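Local coordinates for protein 2-polyprenyl-6-methoxyphenol hydroxylase-like FAD-dependent oxidoreductase (Streptomyces sp. NRRL 11266, PDB 6UI5) that binds flavin-adenine dinucleotide and is probably an FAD-dependent oxidoreductase of the aromatic-ring hydroxylase type, at residues A[42-47]-A[206-211]; A[182-187]-A[236-241]; A[220-225]-A[262-267]. All coordinates share one frame; numbering follows the deposited sequence.

Contact 1: residues A[42-47]-A[206-211]; sequences PAMAIN and QFLGAP. With FAD (flavin-adenine dinucleotide), chain C.
Beside the flavin pocket, Met44 reaches from the loop that lies against the isoalloxazine ring to Leu208 and Ala210 on strand 206-211. The link to the cofactor comes from the two residues just before Met44, both part of the FAD site. Pro42 CG sits 3.6 Å from FAD C5X, and Ala43 CB is 3.6 Å from FAD C2. Both carbons lie on the same face of the ring system, Pro42 CG toward its middle and Ala43 CB by its pyrimidine end.

Met44 then leaves the flavin behind. Its CG is anti to the carbonyl carbon (chi1 -61°), and the chain turns at its last torsion (chi3 -40°), so that sulfur and methyl both lie against one small side chain. Met44 SD and Met44 CE are each 3.7 Å from Ala210 CB, which makes the alanine methyl the common partner of the thioether end. The methyl also meets Leu208 tip to tip, Met44 CE standing 4.0 Å from Leu208 CD2. With backbones as far apart as Met44 CA and Ala210 CA (9.1 Å), and 98 Å² buried in all, the contact rests on the length of one side chain, that of Met44, reaching from loop to strand; no hydrogen bond crosses it, and all three residues remain partly exposed.

Leu208 and Ala210 point toward the loop because alternate residues of a strand share a side; Phe207 turns instead to helix 238-249. The loop is also tied to helix 97-110, by a hydrogen bond from Ala43 N to Gln97 OE1 at the start of that helix, and it ends at Asn47, the N-cap of helix 48-55. Strand 206-211 pairs antiparallel with strand 216-225, whose Arg218 also touches Met44.

Contact 2: residues A[182-187]-A[236-241]; sequences GDVAIN and ATLEQL
No flat group lies between Val184 and its partners Leu238 and Leu241; the planar group that matters here is the side-chain amide of Gln240, in the first turn of helix 238-249, which also carries both leucines. Its oxygen takes a hydrogen bond from Thr237 N, 2.7 Å from Gln240 OE1, with the donor 42° out of the amide's carbonyl plane, thus above it. The same oxygen is also bonded by His263 NE2 of strand 257-271. In return Gln240 N gives a hydrogen bond to Thr237 OG1 (3.0 Å, 154° at the hydrogen). These reciprocal bonds are a capping box, with Thr237 as N-cap of the helix.

The contact proper is aliphatic. Val184, on strand 176-185, points toward the helix and touches it with one branch: its CG1 is anti to the carbonyl carbon (chi1 -54°), 3.5 Å from Leu241 CD2 and 3.9 Å from Leu238 CD1. Leu238 comes in at about a right angle to the valine, Leu241 more obliquely. Three positions apart, the two leucines lie on one side of the helix, and CG1 meets a methyl of each. The backbones of strand and helix stay apart, the nearest CA atoms, Val184 CA and Leu238 CA, being 8.0 Å from each other. Leu241 reaches further to Val219 and Leu261, so the helix rests on three strands of the sheet.

Methyl contacts alone join the segments; the capping-box bonds stay within the helix start and do not cross to the strand. That chemistry is consistent with association driven mainly by burial of apolar surface, most completely at Val184 and Leu241, which are buried, while Leu238 stays partly exposed.

Contact 3: residues A[220-225]-A[262-267]; sequences FSAEFS and QHYSIV. With FAD (flavin-adenine dinucleotide), chain C.
Phe220 and Tyr264 bring their rings together at nearly the same tilt but slid well apart. The planes differ by 15°, and the ring centroids are 5.4 Å from each other, too far for real overlap, although the closest carbons, Phe220 CE1 and Tyr264 CE2, come to 3.7 Å. The setting is the antiparallel sheet of the FAD-binding domain of an aromatic-ring hydroxylase-like flavoprotein. Strands 216-225 and 257-271 are not paired here: their short segments approach no closer than 9.0 Å between axes, and strand 176-185 bonds to both.

The side chains bridge that distance from different directions, their long axes crossing at about a right angle. Tyr264 points toward the other strand, with CG between the backbone N and the carbonyl carbon (chi1 80°), a cramped position that sends its hydroxyl over the face of strand 176-185, which lies between the two, to strand 216-225. The CB of Phe220 points neither toward nor away from the other strand, and the end of its ring comes nearer.

Both residues belong to the FAD pocket, and the dimethylbenzene end of the flavin meets the two rings differently. FAD C7M lies over a face of Tyr264, toward the rim, 3.5 Å from Tyr264 CD2. The same methyl sits at the edge of the phenylalanine ring, in its plane, 3.8 Å from Phe220 CE1.

The hydroxyl has a protein partner. Tyr264 OH donates to Ser221 O at 2.5 Å, tilted 21° from the carbonyl plane, while Ser221 OG has its own partner in Ile180 N. The distance is very short, so its exact value is doubtful, but the bond would hold the far end of the tyrosine, in a place walled by carbon: Phe220 CZ is 3.1 Å from Tyr264 OH, and Ala222 CB lies 3.3 Å from that oxygen.

Overall arrangement
All three contacts reach one antiparallel sheet, but at different depths. Contact 1 lies near the surface, whereas contacts 2 and 3 are largely buried. Contacts 1 and 3 both touch FAD, contact 1 from a loop over the ring system and contact 3 at a flavin methyl; their strands 206-211 and 216-225 are direct neighbours, joined by probable hydrogen bonds such as Leu208 N to Phe220 O. Contact 2 stands back from the cofactor, with Leu241 about 12 Å away, yet joins contact 3 through Gln240 and His263. Contacts 1 and 2 are purely apolar across their segments; contact 3 alone adds aromatic rings and a cross-segment hydrogen bond.

Contact 1: residues A[42-47]-A[206-211]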
loop_
_atom_site.group_PDB
_atom_site.type_symbol
_atom_site.label_atom_id
_atom_site.label_comp_id
_atom_site.label_asym_id
_atom_site.label_seq_id
_atom_site.Cartn_x
_atom_site.Cartn_y
_atom_site.Cartn_z
ATOM N N PRO A 42 1.465 -25.583 -17.194
ATOM C CA PRO A 42 1.688 -24.328 -17.938
ATOM C C PRO A 42 2.895 -23.511 -17.496
ATOM O O PRO A 42 3.418 -22.744 -18.318
ATOM C CB PRO A 42 0.397 -23.546 -17.668
ATOM C CG PRO A 42 0.020 -23.977 -16.285
ATOM C CD PRO A 42 0.327 -25.479 -16.265
ATOM N N ALA A 43 3.318 -23.604 -16.228
ATOM C CA ALA A 43 4.297 -22.666 -15.680
ATOM C C ALA A 43 5.586 -22.655 -16.493
ATOM O O ALA A 43 6.143 -23.706 -16.828
ATOM C CB ALA A 43 4.628 -23.011 -14.224
ATOM N N MET A 44 6.075 -21.449 -16.782
ATOM C CA MET A 44 7.313 -21.279 -17.523
ATOM C C MET A 44 8.460 -20.754 -16.673
ATOM O O MET A 44 9.553 -20.528 -17.202
ATOM C CB MET A 44 7.090 -20.336 -18.705
ATOM C CG MET A 44 6.065 -20.840 -19.705
ATOM S SD MET A 44 6.219 -19.957 -21.273
ATOM C CE MET A 44 6.536 -18.291 -20.654
ATOM N N ALA A 45 8.259 -20.571 -15.374
ATOM C CA ALA A 45 9.203 -19.811 -14.571
ATOM C C ALA A 45 9.342 -20.439 -13.196
ATOM O O ALA A 45 8.445 -21.117 -12.688
ATOM C CB ALA A 45 8.773 -18.343 -14.414
ATOM N N ILE A 46 10.490 -20.177 -12.597
ATOM C CA ILE A 46 10.847 -20.638 -11.265
ATOM C C ILE A 46 11.559 -19.468 -10.621
ATOM O O ILE A 46 12.524 -18.948 -11.201
ATOM C CB ILE A 46 11.768 -21.866 -11.320
ATOM C CG1 ILE A 46 11.029 -23.057 -11.917
ATOM C CG2 ILE A 46 12.337 -22.172 -9.965
ATOM C CD1 ILE A 46 10.354 -23.916 -10.906
ATOM N N ASN A 47 11.072 -19.015 -9.466
ATOM C CA ASN A 47 11.674 -17.831 -8.848
ATOM C C ASN A 47 12.832 -18.209 -7.917
ATOM O O ASN A 47 13.148 -19.391 -7.713
ATOM C CB ASN A 47 10.623 -17.010 -8.105
ATOM C CG ASN A 47 10.019 -17.745 -6.923
ATOM O OD1 ASN A 47 10.607 -18.695 -6.361
ATOM N ND2 ASN A 47 8.829 -17.304 -6.526
ATOM N N GLN A 206 -4.623 -9.234 -20.402
ATOM C CA GLN A 206 -3.289 -9.501 -20.912
ATOM C C GLN A 206 -3.331 -10.653 -21.904
ATOM O O GLN A 206 -4.233 -11.499 -21.870
ATOM C CB GLN A 206 -2.313 -9.832 -19.765
ATOM C CG GLN A 206 -2.549 -9.021 -18.464
ATOM C CD GLN A 206 -1.757 -9.546 -17.255
ATOM O OE1 GLN A 206 -0.606 -9.972 -17.387
ATOM N NE2 GLN A 206 -2.370 -9.496 -16.069
ATOM N N PHE A 207 -2.357 -10.668 -22.808
ATOM C CA PHE A 207 -2.099 -11.835 -23.639
ATOM C C PHE A 207 -0.612 -12.152 -23.643
ATOM O O PHE A 207 0.205 -11.294 -23.991
ATOM C CB PHE A 207 -2.554 -11.647 -25.084
ATOM C CG PHE A 207 -2.044 -12.731 -25.991
ATOM C CD1 PHE A 207 -2.668 -13.967 -26.028
ATOM C CD2 PHE A 207 -0.908 -12.539 -26.759
ATOM C CE1 PHE A 207 -2.189 -14.978 -26.842
ATOM C CE2 PHE A 207 -0.424 -13.548 -27.565
ATOM C CZ PHE A 207 -1.068 -14.770 -27.608
ATOM N N LEU A 208 -0.265 -13.392 -23.321
ATOM C CA LEU A 208 1.116 -13.851 -23.374
ATOM C C LEU A 208 1.272 -14.880 -24.483
ATOM O O LEU A 208 0.585 -15.904 -24.482
ATOM C CB LEU A 208 1.559 -14.459 -22.043
ATOM C CG LEU A 208 2.961 -15.060 -22.180
ATOM C CD1 LEU A 208 3.982 -13.955 -22.445
ATOM C CD2 LEU A 208 3.357 -15.887 -20.966
ATOM N N GLY A 209 2.194 -14.623 -25.404
ATOM C CA GLY A 209 2.582 -15.622 -26.379
ATOM C C GLY A 209 4.066 -15.917 -26.311
ATOM O O GLY A 209 4.892 -15.044 -26.596
ATOM N N ALA A 210 4.422 -17.145 -25.939
ATOM C CA ALA A 210 5.816 -17.528 -25.728
ATOM C C ALA A 210 6.093 -18.827 -26.471
ATOM O O ALA A 210 5.418 -19.845 -26.212
ATOM C CB ALA A 210 6.129 -17.689 -24.241
ATOM N N PRO A 211 7.054 -18.856 -27.378
ATOM C CA PRO A 211 7.327 -20.084 -28.121
ATOM C C PRO A 211 8.328 -20.962 -27.393
ATOM O O PRO A 211 9.190 -20.493 -26.651
ATOM C CB PRO A 211 7.901 -19.562 -29.447
ATOM C CG PRO A 211 7.666 -18.049 -29.424
ATOM C CD PRO A 211 7.722 -17.701 -27.980
HETATM P PA FAD C . -1.888 -29.356 -8.906
HETATM O O1A FAD C . -0.836 -28.823 -9.853
HETATM O O2A FAD C . -3.244 -28.834 -9.352
HETATM O O5B FAD C . -1.771 -31.002 -8.749
HETATM C C5B FAD C . -2.779 -31.719 -8.054
HETATM C C4B FAD C . -2.756 -33.202 -8.549
HETATM O O4B FAD C . -3.550 -33.987 -7.863
HETATM C C3B FAD C . -3.277 -33.277 -10.004
HETATM O O3B FAD C . -2.508 -34.165 -10.691
HETATM C C2B FAD C . -4.718 -33.805 -9.856
HETATM O O2B FAD C . -5.137 -34.355 -11.172
HETATM C C1B FAD C . -4.552 -34.725 -8.946
HETATM N N9A FAD C . -5.726 -35.088 -8.176
HETATM C C8A FAD C . -6.738 -34.274 -7.801
HETATM N N7A FAD C . -7.588 -34.992 -7.037
HETATM C C5A FAD C . -7.086 -36.246 -6.925
HETATM C C6A FAD C . -7.534 -37.383 -6.264
HETATM N N6A FAD C . -8.658 -37.799 -5.439
HETATM N N1A FAD C . -6.837 -38.522 -6.323
HETATM C C2A FAD C . -5.679 -38.573 -7.018
HETATM N N3A FAD C . -5.232 -37.452 -7.654
HETATM C C4A FAD C . -5.931 -36.297 -7.612
HETATM N N1 FAD C . 2.553 -21.565 -11.509
HETATM C C2 FAD C . 3.783 -20.728 -11.609
HETATM O O2 FAD C . 4.690 -20.863 -10.855
HETATM N N3 FAD C . 3.866 -19.703 -12.689
HETATM C C4 FAD C . 2.746 -19.547 -13.619
HETATM O O4 FAD C . 2.782 -18.743 -14.489
HETATM C C4X FAD C . 1.516 -20.410 -13.486
HETATM N N5 FAD C . 0.444 -20.201 -14.431
HETATM C C5X FAD C . -0.785 -21.025 -14.316
HETATM C C6 FAD C . -1.817 -20.811 -15.232
HETATM C C7 FAD C . -2.977 -21.573 -15.154
HETATM C C7M FAD C . -3.913 -21.120 -16.267
HETATM C C8 FAD C . -3.133 -22.562 -14.171
HETATM C C8M FAD C . -4.446 -23.355 -14.166
HETATM C C9 FAD C . -2.096 -22.779 -13.246
HETATM C C9A FAD C . -0.910 -22.010 -13.304
HETATM N N10 FAD C . 0.211 -22.222 -12.311
HETATM C C10 FAD C . 1.419 -21.411 -12.436
HETATM C "C1'" FAD C . 0.068 -23.281 -11.292
HETATM C "C2'" FAD C . 0.188 -22.923 -9.800
HETATM O "O2'" FAD C . 1.503 -22.819 -9.398
HETATM C "C3'" FAD C . -0.362 -24.060 -8.942
HETATM O "O3'" FAD C . -0.479 -23.565 -7.646
HETATM C "C4'" FAD C . 0.527 -25.317 -8.845
HETATM O "O4'" FAD C . 0.792 -25.933 -10.073
HETATM C "C5'" FAD C . -0.314 -26.288 -8.007
HETATM O "O5'" FAD C . 0.479 -27.313 -7.476
HETATM P P FAD C . -0.216 -28.550 -6.630
HETATM O O1P FAD C . 0.672 -29.768 -6.731
HETATM O O2P FAD C . -0.570 -28.205 -5.196
HETATM O O3P FAD C . -1.677 -28.792 -7.366
#

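Contact 2: residues A[182-187]-A[236-241]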
loop_
_atom_site.group_PDB
_atom_site.type_symbol
_atom_site.label_atom_id
_atom_site.label_comp_id
_atom_site.label_asym_id
_atom_site.label_seq_id
_atom_site.Cartn_x
_atom_site.Cartn_y
_atom_site.Cartn_z
ATOM N N GLY A 182 -2.203 -23.155 -22.662
ATOM C CA GLY A 182 -1.773 -24.407 -23.242
ATOM C C GLY A 182 -0.787 -24.132 -24.358
ATOM O O GLY A 182 -0.289 -23.019 -24.500
ATOM N N ASP A 183 -0.521 -25.176 -25.156
ATOM C CA ASP A 183 0.434 -25.114 -26.260
ATOM C C ASP A 183 -0.250 -25.413 -27.592
ATOM O O ASP A 183 -0.752 -26.522 -27.816
ATOM C CB ASP A 183 1.600 -26.071 -26.042
ATOM C CG ASP A 183 2.153 -26.003 -24.607
ATOM O OD1 ASP A 183 2.966 -25.090 -24.346
ATOM O OD2 ASP A 183 1.827 -26.874 -23.768
ATOM N N VAL A 184 -0.265 -24.435 -28.470
ATOM C CA VAL A 184 -0.647 -24.632 -29.860
ATOM C C VAL A 184 0.585 -25.040 -30.653
ATOM O O VAL A 184 1.706 -24.639 -30.346
ATOM C CB VAL A 184 -1.291 -23.356 -30.451
ATOM C CG1 VAL A 184 -2.451 -22.899 -29.594
ATOM C CG2 VAL A 184 -0.237 -22.255 -30.606
ATOM N N ALA A 185 0.387 -25.861 -31.677
ATOM C CA ALA A 185 1.374 -25.921 -32.738
ATOM C C ALA A 185 1.033 -24.873 -33.778
ATOM O O ALA A 185 -0.133 -24.617 -34.077
ATOM C CB ALA A 185 1.462 -27.292 -33.389
ATOM N N ILE A 186 2.074 -24.248 -34.305
ATOM C CA ILE A 186 1.928 -23.027 -35.070
ATOM C C ILE A 186 3.332 -22.673 -35.520
ATOM O O ILE A 186 4.296 -22.841 -34.762
ATOM C CB ILE A 186 1.254 -21.916 -34.230
ATOM C CG1 ILE A 186 0.693 -20.826 -35.125
ATOM C CG2 ILE A 186 2.206 -21.316 -33.222
ATOM C CD1 ILE A 186 -0.084 -21.406 -36.212
ATOM N N ASN A 187 3.471 -22.260 -36.775
ATOM C CA ASN A 187 4.748 -21.778 -37.276
ATOM C C ASN A 187 5.310 -20.764 -36.278
ATOM O O ASN A 187 4.578 -20.281 -35.410
ATOM C CB ASN A 187 4.531 -21.191 -38.679
ATOM C CG ASN A 187 5.816 -20.972 -39.438
ATOM O OD1 ASN A 187 6.903 -21.291 -38.961
ATOM N ND2 ASN A 187 5.694 -20.428 -40.644
ATOM N N ALA A 236 -11.719 -27.006 -23.543
ATOM C CA ALA A 236 -11.649 -25.853 -24.447
ATOM C C ALA A 236 -11.239 -26.236 -25.864
ATOM O O ALA A 236 -10.720 -27.328 -26.105
ATOM C CB ALA A 236 -10.671 -24.779 -23.931
ATOM N N THR A 237 -11.480 -25.347 -26.821
ATOM C CA THR A 237 -11.140 -25.616 -28.209
ATOM C C THR A 237 -10.214 -24.525 -28.724
ATOM O O THR A 237 -10.146 -23.422 -28.170
ATOM C CB THR A 237 -12.388 -25.694 -29.084
ATOM O OG1 THR A 237 -12.817 -24.364 -29.397
ATOM C CG2 THR A 237 -13.504 -26.400 -28.328
ATOM N N LEU A 238 -9.504 -24.838 -29.813
ATOM C CA LEU A 238 -8.583 -23.854 -30.363
ATOM C C LEU A 238 -9.329 -22.745 -31.096
ATOM O O LEU A 238 -8.902 -21.585 -31.063
ATOM C CB LEU A 238 -7.546 -24.527 -31.273
ATOM C CG LEU A 238 -6.577 -23.553 -31.946
ATOM C CD1 LEU A 238 -5.184 -24.179 -32.060
ATOM C CD2 LEU A 238 -7.101 -23.173 -33.329
ATOM N N GLU A 239 -10.429 -23.072 -31.768
ATOM C CA GLU A 239 -11.263 -22.004 -32.306
ATOM C C GLU A 239 -11.645 -21.027 -31.199
ATOM O O GLU A 239 -11.636 -19.809 -31.406
ATOM C CB GLU A 239 -12.505 -22.579 -33.000
ATOM C CG GLU A 239 -12.203 -23.279 -34.326
ATOM C CD GLU A 239 -11.440 -24.588 -34.149
ATOM O OE1 GLU A 239 -11.727 -25.303 -33.166
ATOM O OE2 GLU A 239 -10.557 -24.897 -34.984
ATOM N N GLN A 240 -11.930 -21.545 -29.995
ATOM C CA GLN A 240 -12.232 -20.668 -28.867
ATOM C C GLN A 240 -11.047 -19.763 -28.535
ATOM O O GLN A 240 -11.239 -18.603 -28.131
ATOM C CB GLN A 240 -12.640 -21.506 -27.650
ATOM C CG GLN A 240 -14.107 -21.925 -27.649
ATOM C CD GLN A 240 -14.384 -23.126 -26.770
ATOM O OE1 GLN A 240 -13.476 -23.696 -26.170
ATOM N NE2 GLN A 240 -15.644 -23.534 -26.710
ATOM N N LEU A 241 -9.820 -20.265 -28.743
ATOM C CA LEU A 241 -8.622 -19.454 -28.549
ATOM C C LEU A 241 -8.447 -18.446 -29.674
ATOM O O LEU A 241 -8.117 -17.281 -29.418
ATOM C CB LEU A 241 -7.379 -20.339 -28.448
ATOM C CG LEU A 241 -6.052 -19.597 -28.636
ATOM C CD1 LEU A 241 -5.841 -18.593 -27.511
ATOM C CD2 LEU A 241 -4.908 -20.567 -28.613
#

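Contact 3: residues A[220-225]-A[262-267]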
loop_
_atom_site.group_PDB
_atom_site.type_symbol
_atom_site.label_atom_id
_atom_site.label_comp_id
_atom_site.label_asym_id
_atom_site.label_seq_id
_atom_site.Cartn_x
_atom_site.Cartn_y
_atom_site.Cartn_z
ATOM N N PHE A 220 -1.162 -17.804 -23.214
ATOM C CA PHE A 220 -1.856 -17.506 -21.971
ATOM C C PHE A 220 -2.684 -16.246 -22.145
ATOM O O PHE A 220 -2.191 -15.240 -22.661
ATOM C CB PHE A 220 -0.875 -17.330 -20.809
ATOM C CG PHE A 220 -1.537 -17.007 -19.514
ATOM C CD1 PHE A 220 -2.042 -18.017 -18.703
ATOM C CD2 PHE A 220 -1.676 -15.689 -19.107
ATOM C CE1 PHE A 220 -2.670 -17.722 -17.506
ATOM C CE2 PHE A 220 -2.292 -15.385 -17.918
ATOM C CZ PHE A 220 -2.795 -16.405 -17.116
ATOM N N SER A 221 -3.935 -16.304 -21.709
ATOM C CA SER A 221 -4.812 -15.144 -21.729
ATOM C C SER A 221 -5.436 -14.957 -20.353
ATOM O O SER A 221 -5.742 -15.924 -19.653
ATOM C CB SER A 221 -5.925 -15.304 -22.772
ATOM O OG SER A 221 -6.755 -16.395 -22.404
ATOM N N ALA A 222 -5.662 -13.701 -19.992
ATOM C CA ALA A 222 -6.219 -13.351 -18.688
ATOM C C ALA A 222 -7.136 -12.153 -18.864
ATOM O O ALA A 222 -6.682 -11.070 -19.250
ATOM C CB ALA A 222 -5.117 -13.032 -17.682
ATOM N N GLU A 223 -8.419 -12.339 -18.583
ATOM C CA GLU A 223 -9.425 -11.347 -18.914
ATOM C C GLU A 223 -10.226 -10.996 -17.670
ATOM O O GLU A 223 -10.562 -11.873 -16.871
ATOM C CB GLU A 223 -10.341 -11.859 -20.045
ATOM C CG GLU A 223 -9.694 -11.726 -21.416
ATOM C CD GLU A 223 -10.594 -12.183 -22.570
ATOM O OE1 GLU A 223 -10.597 -13.396 -22.898
ATOM O OE2 GLU A 223 -11.304 -11.328 -23.152
ATOM N N PHE A 224 -10.511 -9.708 -17.503
ATOM C CA PHE A 224 -11.234 -9.230 -16.339
ATOM C C PHE A 224 -12.655 -8.906 -16.768
ATOM O O PHE A 224 -12.863 -8.131 -17.711
ATOM C CB PHE A 224 -10.554 -8.001 -15.714
ATOM C CG PHE A 224 -9.205 -8.288 -15.102
ATOM C CD1 PHE A 224 -9.098 -8.711 -13.787
ATOM C CD2 PHE A 224 -8.041 -8.117 -15.834
ATOM C CE1 PHE A 224 -7.854 -8.951 -13.217
ATOM C CE2 PHE A 224 -6.800 -8.367 -15.270
ATOM C CZ PHE A 224 -6.709 -8.786 -13.967
ATOM N N SER A 225 -13.630 -9.484 -16.068
ATOM C CA SER A 225 -15.016 -9.113 -16.310
ATOM C C SER A 225 -15.823 -9.297 -15.033
ATOM O O SER A 225 -15.505 -10.148 -14.196
ATOM C CB SER A 225 -15.646 -9.939 -17.443
ATOM O OG SER A 225 -17.061 -9.806 -17.419
ATOM N N GLN A 262 -6.833 -25.161 -22.229
ATOM C CA GLN A 262 -7.738 -25.312 -21.094
ATOM C C GLN A 262 -8.414 -23.991 -20.777
ATOM O O GLN A 262 -7.735 -22.967 -20.677
ATOM C CB GLN A 262 -7.005 -25.803 -19.832
ATOM C CG GLN A 262 -6.259 -27.129 -19.934
ATOM C CD GLN A 262 -6.822 -28.199 -19.029
ATOM O OE1 GLN A 262 -8.043 -28.463 -19.026
ATOM N NE2 GLN A 262 -5.935 -28.845 -18.255
ATOM N N HIS A 263 -9.734 -24.021 -20.572
ATOM C CA HIS A 263 -10.395 -22.938 -19.856
ATOM C C HIS A 263 -9.922 -22.902 -18.402
ATOM O O HIS A 263 -9.738 -23.948 -17.766
ATOM C CB HIS A 263 -11.904 -23.111 -19.906
ATOM C CG HIS A 263 -12.452 -23.010 -21.293
ATOM N ND1 HIS A 263 -12.229 -21.904 -22.090
ATOM C CD2 HIS A 263 -13.166 -23.888 -22.042
ATOM C CE1 HIS A 263 -12.790 -22.106 -23.270
ATOM N NE2 HIS A 263 -13.368 -23.297 -23.263
ATOM N N TYR A 264 -9.698 -21.700 -17.870
ATOM C CA TYR A 264 -9.415 -21.539 -16.444
ATOM C C TYR A 264 -10.163 -20.321 -15.918
ATOM O O TYR A 264 -10.331 -19.325 -16.628
ATOM C CB TYR A 264 -7.908 -21.409 -16.177
ATOM C CG TYR A 264 -7.357 -20.018 -16.442
ATOM C CD1 TYR A 264 -7.403 -19.032 -15.459
ATOM C CD2 TYR A 264 -6.796 -19.690 -17.672
ATOM C CE1 TYR A 264 -6.924 -17.764 -15.695
ATOM C CE2 TYR A 264 -6.296 -18.417 -17.913
ATOM C CZ TYR A 264 -6.370 -17.457 -16.918
ATOM O OH TYR A 264 -5.892 -16.176 -17.127
ATOM N N SER A 265 -10.618 -20.403 -14.664
ATOM C CA SER A 265 -11.089 -19.224 -13.948
ATOM C C SER A 265 -10.256 -19.131 -12.674
ATOM O O SER A 265 -9.665 -20.117 -12.239
ATOM C CB SER A 265 -12.629 -19.263 -13.613
ATOM O OG SER A 265 -13.016 -20.458 -12.949
ATOM N N ILE A 266 -10.177 -17.943 -12.086
ATOM C CA ILE A 266 -9.322 -17.721 -10.914
ATOM C C ILE A 266 -10.189 -17.274 -9.761
ATOM O O ILE A 266 -10.903 -16.270 -9.873
ATOM C CB ILE A 266 -8.229 -16.679 -11.175
ATOM C CG1 ILE A 266 -7.148 -17.263 -12.071
ATOM C CG2 ILE A 266 -7.628 -16.176 -9.830
ATOM C CD1 ILE A 266 -6.441 -18.468 -11.448
ATOM N N VAL A 267 -10.090 -17.981 -8.639
ATOM C CA VAL A 267 -10.541 -17.455 -7.358
ATOM C C VAL A 267 -9.355 -17.431 -6.407
ATOM O O VAL A 267 -8.314 -18.026 -6.670
ATOM C CB VAL A 267 -11.688 -18.271 -6.757
ATOM C CG1 VAL A 267 -13.001 -17.985 -7.528
ATOM C CG2 VAL A 267 -11.307 -19.735 -6.769
HETATM P PA FAD C . -1.888 -29.356 -8.906
HETATM O O1A FAD C . -0.836 -28.823 -9.853
HETATM O O2A FAD C . -3.244 -28.834 -9.352
HETATM O O5B FAD C . -1.771 -31.002 -8.749
HETATM C C5B FAD C . -2.779 -31.719 -8.054
HETATM C C4B FAD C . -2.756 -33.202 -8.549
HETATM O O4B FAD C . -3.550 -33.987 -7.863
HETATM C C3B FAD C . -3.277 -33.277 -10.004
HETATM O O3B FAD C . -2.508 -34.165 -10.691
HETATM C C2B FAD C . -4.718 -33.805 -9.856
HETATM O O2B FAD C . -5.137 -34.355 -11.172
HETATM C C1B FAD C . -4.552 -34.725 -8.946
HETATM N N9A FAD C . -5.726 -35.088 -8.176
HETATM C C8A FAD C . -6.738 -34.274 -7.801
HETATM N N7A FAD C . -7.588 -34.992 -7.037
HETATM C C5A FAD C . -7.086 -36.246 -6.925
HETATM C C6A FAD C . -7.534 -37.383 -6.264
HETATM N N6A FAD C . -8.658 -37.799 -5.439
HETATM N N1A FAD C . -6.837 -38.522 -6.323
HETATM C C2A FAD C . -5.679 -38.573 -7.018
HETATM N N3A FAD C . -5.232 -37.452 -7.654
HETATM C C4A FAD C . -5.931 -36.297 -7.612
HETATM N N1 FAD C . 2.553 -21.565 -11.509
HETATM C C2 FAD C . 3.783 -20.728 -11.609
HETATM O O2 FAD C . 4.690 -20.863 -10.855
HETATM N N3 FAD C . 3.866 -19.703 -12.689
HETATM C C4 FAD C . 2.746 -19.547 -13.619
HETATM O O4 FAD C . 2.782 -18.743 -14.489
HETATM C C4X FAD C . 1.516 -20.410 -13.486
HETATM N N5 FAD C . 0.444 -20.201 -14.431
HETATM C C5X FAD C . -0.785 -21.025 -14.316
HETATM C C6 FAD C . -1.817 -20.811 -15.232
HETATM C C7 FAD C . -2.977 -21.573 -15.154
HETATM C C7M FAD C . -3.913 -21.120 -16.267
HETATM C C8 FAD C . -3.133 -22.562 -14.171
HETATM C C8M FAD C . -4.446 -23.355 -14.166
HETATM C C9 FAD C . -2.096 -22.779 -13.246
HETATM C C9A FAD C . -0.910 -22.010 -13.304
HETATM N N10 FAD C . 0.211 -22.222 -12.311
HETATM C C10 FAD C . 1.419 -21.411 -12.436
HETATM C "C1'" FAD C . 0.068 -23.281 -11.292
HETATM C "C2'" FAD C . 0.188 -22.923 -9.800
HETATM O "O2'" FAD C . 1.503 -22.819 -9.398
HETATM C "C3'" FAD C . -0.362 -24.060 -8.942
HETATM O "O3'" FAD C . -0.479 -23.565 -7.646
HETATM C "C4'" FAD C . 0.527 -25.317 -8.845
HETATM O "O4'" FAD C . 0.792 -25.933 -10.073
HETATM C "C5'" FAD C . -0.314 -26.288 -8.007
HETATM O "O5'" FAD C . 0.479 -27.313 -7.476
HETATM P P FAD C . -0.216 -28.550 -6.630
HETATM O O1P FAD C . 0.672 -29.768 -6.731
HETATM O O2P FAD C . -0.570 -28.205 -5.196
HETATM O O3P FAD C . -1.677 -28.792 -7.366
#